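Local coordinates for esterase family protein (PDB 7L0A), which probably hydrolyses S-formylglutathione to formate and glutathione, acting as a serine esterase of the alpha/beta-hydrolase fold, at residues Y102-Y107 with L140-K145; A126-G131 with A245-A250. One frame throughout, in Å; residues are numbered along the deposited sequence.

Contact 1: residues Y102-Y107 with L140-K145; sequences YILEVY and LTQGDK
The phenol ring of Tyr107 carries the aliphatic chain of Lys145 over one face. Lys145 CE stands 3.9 Å from the ring centroid, above the face but displaced toward the rim, in a CH-pi contact. Nearer the hydroxyl end, Lys145 CG approaches Tyr107 CZ at 3.7 Å, and the methylene chain thus runs across the ring from CZ toward CD1. The ring of His111 also stacks on Tyr107. At the hydroxyl end one water bridges the segments: it meets Tyr107 OH at 3.0 Å and donates to the backbone O of Lys145 at 2.7 Å. The second flat group, the amide of Gln142, meets both methyls of Leu104, with Leu104 CD1 3.6 Å from Gln142 NE2. That nitrogen has its polar partner in Tyr100 OH.

This is a worked case of a lysine divided between two tasks. With CG anti to the backbone N (chi1 -166°), its chain extends over the tyrosine, then bends at chi3 and chi4 to bring the ammonium back to its own segment. There Lys145 NZ donates a hydrogen bond to Gln142 OE1 (3.3 Å), the donor tilted 30° from the carbonyl plane. Any cation-pi attraction to Tyr107 is weak, since NZ lies far from the centroid. The bond ties together the two side chains of 140-145 that Leu104 and Tyr107 touch.

The contact therefore joins one flank of helix 99-113 to the turn that follows helix 130-141. Other residues of the first helix, among them Val106, pack on strands 79-83 and 24-32, while Leu140 rests on helix 188-197.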
loop_
_atom_site.group_PDB
_atom_site.type_symbol
_atom_site.label_atom_id
_atom_site.label_comp_id
_atom_site.label_asym_id
_atom_site.label_seq_id
_atom_site.Cartn_x
_atom_site.Cartn_y
_atom_site.Cartn_z
ATOM N N TYR B 102 0.515 -12.399 -14.186
ATOM C CA TYR B 102 0.082 -11.253 -13.396
ATOM C C TYR B 102 0.059 -11.573 -11.907
ATOM O O TYR B 102 0.536 -10.772 -11.089
ATOM C CB TYR B 102 -1.293 -10.793 -13.881
ATOM C CG TYR B 102 -2.001 -9.825 -12.980
ATOM C CD1 TYR B 102 -1.452 -8.586 -12.666
ATOM C CD2 TYR B 102 -3.210 -10.179 -12.383
ATOM C CE1 TYR B 102 -2.128 -7.708 -11.821
ATOM C CE2 TYR B 102 -3.871 -9.313 -11.526
ATOM C CZ TYR B 102 -3.314 -8.094 -11.262
ATOM O OH TYR B 102 -3.984 -7.216 -10.407
ATOM N N ILE B 103 -0.511 -12.720 -11.524
ATOM C CA ILE B 103 -0.528 -13.055 -10.111
ATOM C C ILE B 103 0.903 -13.205 -9.581
ATOM O O ILE B 103 1.206 -12.787 -8.453
ATOM C CB ILE B 103 -1.373 -14.315 -9.842
ATOM C CG1 ILE B 103 -2.843 -14.073 -10.176
ATOM C CG2 ILE B 103 -1.298 -14.694 -8.349
ATOM C CD1 ILE B 103 -3.457 -12.906 -9.460
ATOM N N LEU B 104 1.818 -13.722 -10.398
ATOM C CA LEU B 104 3.204 -13.845 -9.950
ATOM C C LEU B 104 3.867 -12.475 -9.852
ATOM O O LEU B 104 4.720 -12.260 -8.987
ATOM C CB LEU B 104 3.973 -14.789 -10.865
ATOM C CG LEU B 104 3.506 -16.234 -10.723
ATOM C CD1 LEU B 104 4.222 -17.092 -11.745
ATOM C CD2 LEU B 104 3.743 -16.802 -9.340
ATOM N N GLU B 105 3.483 -11.535 -10.716
ATOM C CA GLU B 105 3.946 -10.158 -10.582
ATOM C C GLU B 105 3.464 -9.551 -9.272
ATOM O O GLU B 105 4.244 -8.897 -8.565
ATOM C CB GLU B 105 3.456 -9.329 -11.767
ATOM C CG GLU B 105 3.620 -7.814 -11.530
ATOM C CD GLU B 105 2.928 -6.982 -12.582
ATOM O OE1 GLU B 105 1.922 -6.371 -12.266
ATOM O OE2 GLU B 105 3.369 -7.027 -13.776
ATOM N N VAL B 106 2.178 -9.730 -8.943
ATOM C CA VAL B 106 1.663 -9.184 -7.687
ATOM C C VAL B 106 2.464 -9.754 -6.521
ATOM O O VAL B 106 2.894 -9.021 -5.615
ATOM C CB VAL B 106 0.158 -9.466 -7.524
ATOM C CG1 VAL B 106 -0.302 -9.044 -6.156
ATOM C CG2 VAL B 106 -0.637 -8.737 -8.595
ATOM N N TYR B 107 2.676 -11.072 -6.536
ATOM C CA TYR B 107 3.464 -11.728 -5.502
ATOM C C TYR B 107 4.830 -11.063 -5.361
ATOM O O TYR B 107 5.241 -10.678 -4.253
ATOM C CB TYR B 107 3.620 -13.227 -5.818
ATOM C CG TYR B 107 4.408 -13.970 -4.761
ATOM C CD1 TYR B 107 5.804 -13.891 -4.710
ATOM C CD2 TYR B 107 3.762 -14.737 -3.798
ATOM C CE1 TYR B 107 6.513 -14.538 -3.684
ATOM C CE2 TYR B 107 4.466 -15.411 -2.808
ATOM C CZ TYR B 107 5.832 -15.303 -2.747
ATOM O OH TYR B 107 6.536 -15.944 -1.741
ATOM N N LEU B 140 0.242 -26.363 -8.343
ATOM C CA LEU B 140 0.854 -27.402 -9.149
ATOM C C LEU B 140 1.951 -26.899 -10.077
ATOM O O LEU B 140 2.617 -27.731 -10.693
ATOM C CB LEU B 140 -0.217 -28.121 -9.983
ATOM C CG LEU B 140 -1.343 -28.818 -9.210
ATOM C CD1 LEU B 140 -2.500 -29.275 -10.073
ATOM C CD2 LEU B 140 -0.797 -30.027 -8.429
ATOM N N THR B 141 2.152 -25.588 -10.185
ATOM C CA THR B 141 3.237 -25.005 -10.981
ATOM C C THR B 141 4.223 -24.170 -10.172
ATOM O O THR B 141 5.353 -23.956 -10.637
ATOM C CB THR B 141 2.668 -24.132 -12.112
ATOM O OG1 THR B 141 1.915 -23.048 -11.531
ATOM C CG2 THR B 141 1.776 -24.968 -13.045
ATOM N N GLN B 142 3.822 -23.666 -9.007
ATOM C CA GLN B 142 4.646 -22.871 -8.110
ATOM C C GLN B 142 4.677 -23.495 -6.714
ATOM O O GLN B 142 4.617 -22.783 -5.696
ATOM C CB GLN B 142 4.118 -21.441 -8.058
ATOM C CG GLN B 142 4.148 -20.735 -9.403
ATOM C CD GLN B 142 5.542 -20.279 -9.792
ATOM O OE1 GLN B 142 6.352 -19.912 -8.932
ATOM N NE2 GLN B 142 5.814 -20.262 -11.084
ATOM N N GLY B 143 4.740 -24.831 -6.657
ATOM C CA GLY B 143 4.736 -25.557 -5.394
ATOM C C GLY B 143 5.890 -25.239 -4.468
ATOM O O GLY B 143 5.785 -25.477 -3.258
ATOM N N ASP B 144 7.010 -24.748 -5.006
ATOM C CA ASP B 144 8.147 -24.341 -4.193
ATOM C C ASP B 144 7.969 -22.954 -3.595
ATOM O O ASP B 144 8.804 -22.519 -2.799
ATOM C CB ASP B 144 9.437 -24.395 -5.026
ATOM C CG ASP B 144 9.411 -23.469 -6.227
ATOM O OD1 ASP B 144 8.318 -23.017 -6.634
ATOM O OD2 ASP B 144 10.500 -23.200 -6.782
ATOM N N LYS B 145 6.891 -22.260 -3.938
ATOM C CA LYS B 145 6.603 -20.923 -3.446
ATOM C C LYS B 145 5.591 -20.912 -2.308
ATOM O O LYS B 145 5.679 -20.057 -1.422
ATOM C CB LYS B 145 6.079 -20.075 -4.614
ATOM C CG LYS B 145 6.010 -18.581 -4.420
ATOM C CD LYS B 145 5.803 -17.887 -5.785
ATOM C CE LYS B 145 6.994 -17.000 -6.180
ATOM N NZ LYS B 145 7.818 -17.510 -7.287
HETATM O O HOH W 1 7.790 -18.496 -0.809
#

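Contact 2: residues A126-G131 with A245-A250; sequences AGHSMG and AYWDQA
His128 ND1 is hydrogen-bonded to Tyr63 OH, and Trp247 NE1 to Ser153 OG, so the two rings that meet in this contact are each held by a residue outside it. A magnesium ion lies about 3 Å from the His128 side chain (nearest atoms). Beneath the indole, the helical bond from Ala250 N to Tyr246 O measures 2.9 Å.

Between the two aromatic residues the contact is a face-to-face stack. The imidazole lies over the six-membered ring of the indole, with centroids 3.8 Å apart and planes inclined by 21°. The overlap is offset toward the rims, and the closest approach is His128 CD2 to Trp247 CH2 at 3.4 Å. The rest of the histidine side chain is used too: His128 CB sits 3.7 Å from the centroid of the five-membered ring, almost on its normal, so both rings of the indole are covered. A histidine CG placed between the backbone N and the carbonyl carbon (chi1 68°) turns the imidazole to this position, and the two side chains cross at about a right angle.

His128 closes strand 123-128, and the next residue, Ser129, is the predicted nucleophile. Its backbone is strained (phi 59°), consistent with the nucleophile elbow of the alpha/beta-hydrolase fold, where strand 123-128 turns into helix 130-141. Trp247 also meets the ring of His242, the predicted triad histidine, edge-to-face.

This is a pi stack of an imidazole on an indole, held by dispersion and ring electrostatics, and the bonds to Tyr63 and Ser153 probably help set how each ring is turned. The arrangement thus links the residue preceding the predicted nucleophile to helix 244-259 and, through Trp247, to the surroundings of His242.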
loop_
_atom_site.group_PDB
_atom_site.type_symbol
_atom_site.label_atom_id
_atom_site.label_comp_id
_atom_site.label_asym_id
_atom_site.label_seq_id
_atom_site.Cartn_x
_atom_site.Cartn_y
_atom_site.Cartn_z
ATOM N N ALA B 126 -5.006 -19.047 -1.773
ATOM C CA ALA B 126 -6.380 -19.508 -1.658
ATOM C C ALA B 126 -7.245 -18.723 -2.613
ATOM O O ALA B 126 -6.876 -17.628 -3.057
ATOM C CB ALA B 126 -6.922 -19.344 -0.230
ATOM N N GLY B 127 -8.430 -19.256 -2.898
ATOM C CA GLY B 127 -9.371 -18.543 -3.738
ATOM C C GLY B 127 -10.562 -19.396 -4.066
ATOM O O GLY B 127 -10.539 -20.624 -3.905
ATOM N N HIS B 128 -11.602 -18.748 -4.559
ATOM C CA HIS B 128 -12.830 -19.465 -4.891
ATOM C C HIS B 128 -13.202 -19.356 -6.362
ATOM O O HIS B 128 -12.947 -18.351 -7.042
ATOM C CB HIS B 128 -13.993 -18.951 -4.029
ATOM C CG HIS B 128 -14.412 -17.544 -4.330
ATOM N ND1 HIS B 128 -13.885 -16.454 -3.659
ATOM C CD2 HIS B 128 -15.331 -17.042 -5.192
ATOM C CE1 HIS B 128 -14.450 -15.351 -4.116
ATOM N NE2 HIS B 128 -15.339 -15.682 -5.030
ATOM N N SER B 129 -13.855 -20.423 -6.854
ATOM C CA SER B 129 -14.396 -20.522 -8.213
ATOM C C SER B 129 -13.248 -20.354 -9.206
ATOM O O SER B 129 -12.336 -21.206 -9.209
ATOM C CB SER B 129 -15.583 -19.570 -8.384
ATOM O OG SER B 129 -16.399 -20.062 -9.424
ATOM N N MET B 130 -13.233 -19.342 -10.074
ATOM C CA MET B 130 -12.043 -19.203 -10.918
ATOM C C MET B 130 -10.795 -18.921 -10.110
ATOM O O MET B 130 -9.685 -19.242 -10.555
ATOM C CB MET B 130 -12.223 -18.132 -11.992
ATOM C CG MET B 130 -13.055 -18.619 -13.156
ATOM S SD MET B 130 -12.428 -20.067 -14.013
ATOM C CE MET B 130 -10.769 -19.548 -14.450
ATOM N N GLY B 131 -10.927 -18.260 -8.949
ATOM C CA GLY B 131 -9.811 -18.141 -8.044
ATOM C C GLY B 131 -9.380 -19.457 -7.426
ATOM O O GLY B 131 -8.258 -19.560 -6.931
ATOM N N ALA B 245 -21.769 -16.111 1.662
ATOM C CA ALA B 245 -22.163 -16.685 2.947
ATOM C C ALA B 245 -21.346 -17.938 3.236
ATOM O O ALA B 245 -20.901 -18.163 4.370
ATOM C CB ALA B 245 -23.651 -16.995 2.942
ATOM N N TYR B 246 -21.095 -18.756 2.205
ATOM C CA TYR B 246 -20.217 -19.900 2.380
ATOM C C TYR B 246 -18.745 -19.485 2.423
ATOM O O TYR B 246 -18.007 -19.935 3.307
ATOM C CB TYR B 246 -20.446 -20.937 1.256
ATOM C CG TYR B 246 -19.526 -22.123 1.389
ATOM C CD1 TYR B 246 -19.744 -23.085 2.359
ATOM C CD2 TYR B 246 -18.420 -22.291 0.537
ATOM C CE1 TYR B 246 -18.896 -24.172 2.497
ATOM C CE2 TYR B 246 -17.575 -23.354 0.693
ATOM C CZ TYR B 246 -17.820 -24.292 1.667
ATOM O OH TYR B 246 -16.981 -25.371 1.840
ATOM N N TRP B 247 -18.284 -18.628 1.492
ATOM C CA TRP B 247 -16.863 -18.292 1.491
ATOM C C TRP B 247 -16.442 -17.531 2.751
ATOM O O TRP B 247 -15.287 -17.651 3.164
ATOM C CB TRP B 247 -16.466 -17.513 0.210
ATOM C CG TRP B 247 -16.765 -18.373 -1.011
ATOM C CD1 TRP B 247 -16.548 -19.695 -1.121
ATOM C CD2 TRP B 247 -17.425 -17.963 -2.212
ATOM N NE1 TRP B 247 -17.020 -20.153 -2.332
ATOM C CE2 TRP B 247 -17.541 -19.104 -3.030
ATOM C CE3 TRP B 247 -17.895 -16.746 -2.697
ATOM C CZ2 TRP B 247 -18.142 -19.066 -4.272
ATOM C CZ3 TRP B 247 -18.492 -16.700 -3.913
ATOM C CH2 TRP B 247 -18.599 -17.865 -4.718
ATOM N N ASP B 248 -17.372 -16.831 3.435
ATOM C CA ASP B 248 -17.003 -16.215 4.710
ATOM C C ASP B 248 -16.644 -17.282 5.744
ATOM O O ASP B 248 -15.594 -17.208 6.399
ATOM C CB ASP B 248 -18.158 -15.347 5.201
ATOM C CG ASP B 248 -17.884 -14.675 6.525
ATOM O OD1 ASP B 248 -16.776 -14.171 6.774
ATOM O OD2 ASP B 248 -18.832 -14.619 7.353
ATOM N N GLN B 249 -17.495 -18.297 5.873
ATOM C CA GLN B 249 -17.239 -19.399 6.790
ATOM C C GLN B 249 -15.996 -20.182 6.410
ATOM O O GLN B 249 -15.200 -20.577 7.278
ATOM C CB GLN B 249 -18.430 -20.360 6.796
ATOM C CG GLN B 249 -19.750 -19.774 7.234
ATOM C CD GLN B 249 -20.902 -20.754 7.032
ATOM O OE1 GLN B 249 -21.798 -20.514 6.221
ATOM N NE2 GLN B 249 -20.875 -21.864 7.762
ATOM N N ALA B 250 -15.835 -20.449 5.109
ATOM C CA ALA B 250 -14.738 -21.273 4.632
ATOM C C ALA B 250 -13.399 -20.568 4.794
ATOM O O ALA B 250 -12.403 -21.199 5.160
ATOM C CB ALA B 250 -14.967 -21.656 3.166
#

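Overall arrangement
Helix 130-141 connects the two contacts: it starts in contact 2, just after the predicted nucleophile, and leads toward the turn of contact 1. Their centres are about 19 Å apart, on opposite sides of the chain's centre, and their nearest atoms, about 8 Å apart, do not touch. Contact 2 is buried, joins a strand end to a helix, and relies on stacked aromatic rings beside the predicted catalytic residues. Contact 1 is partly buried, away from those residues, and mixes lysine methylenes, leucine methyls, an amide and a bridging water. The pair illustrates how chemistry can change along one helix, from a buried aromatic stack just before it to a mixed interface just after.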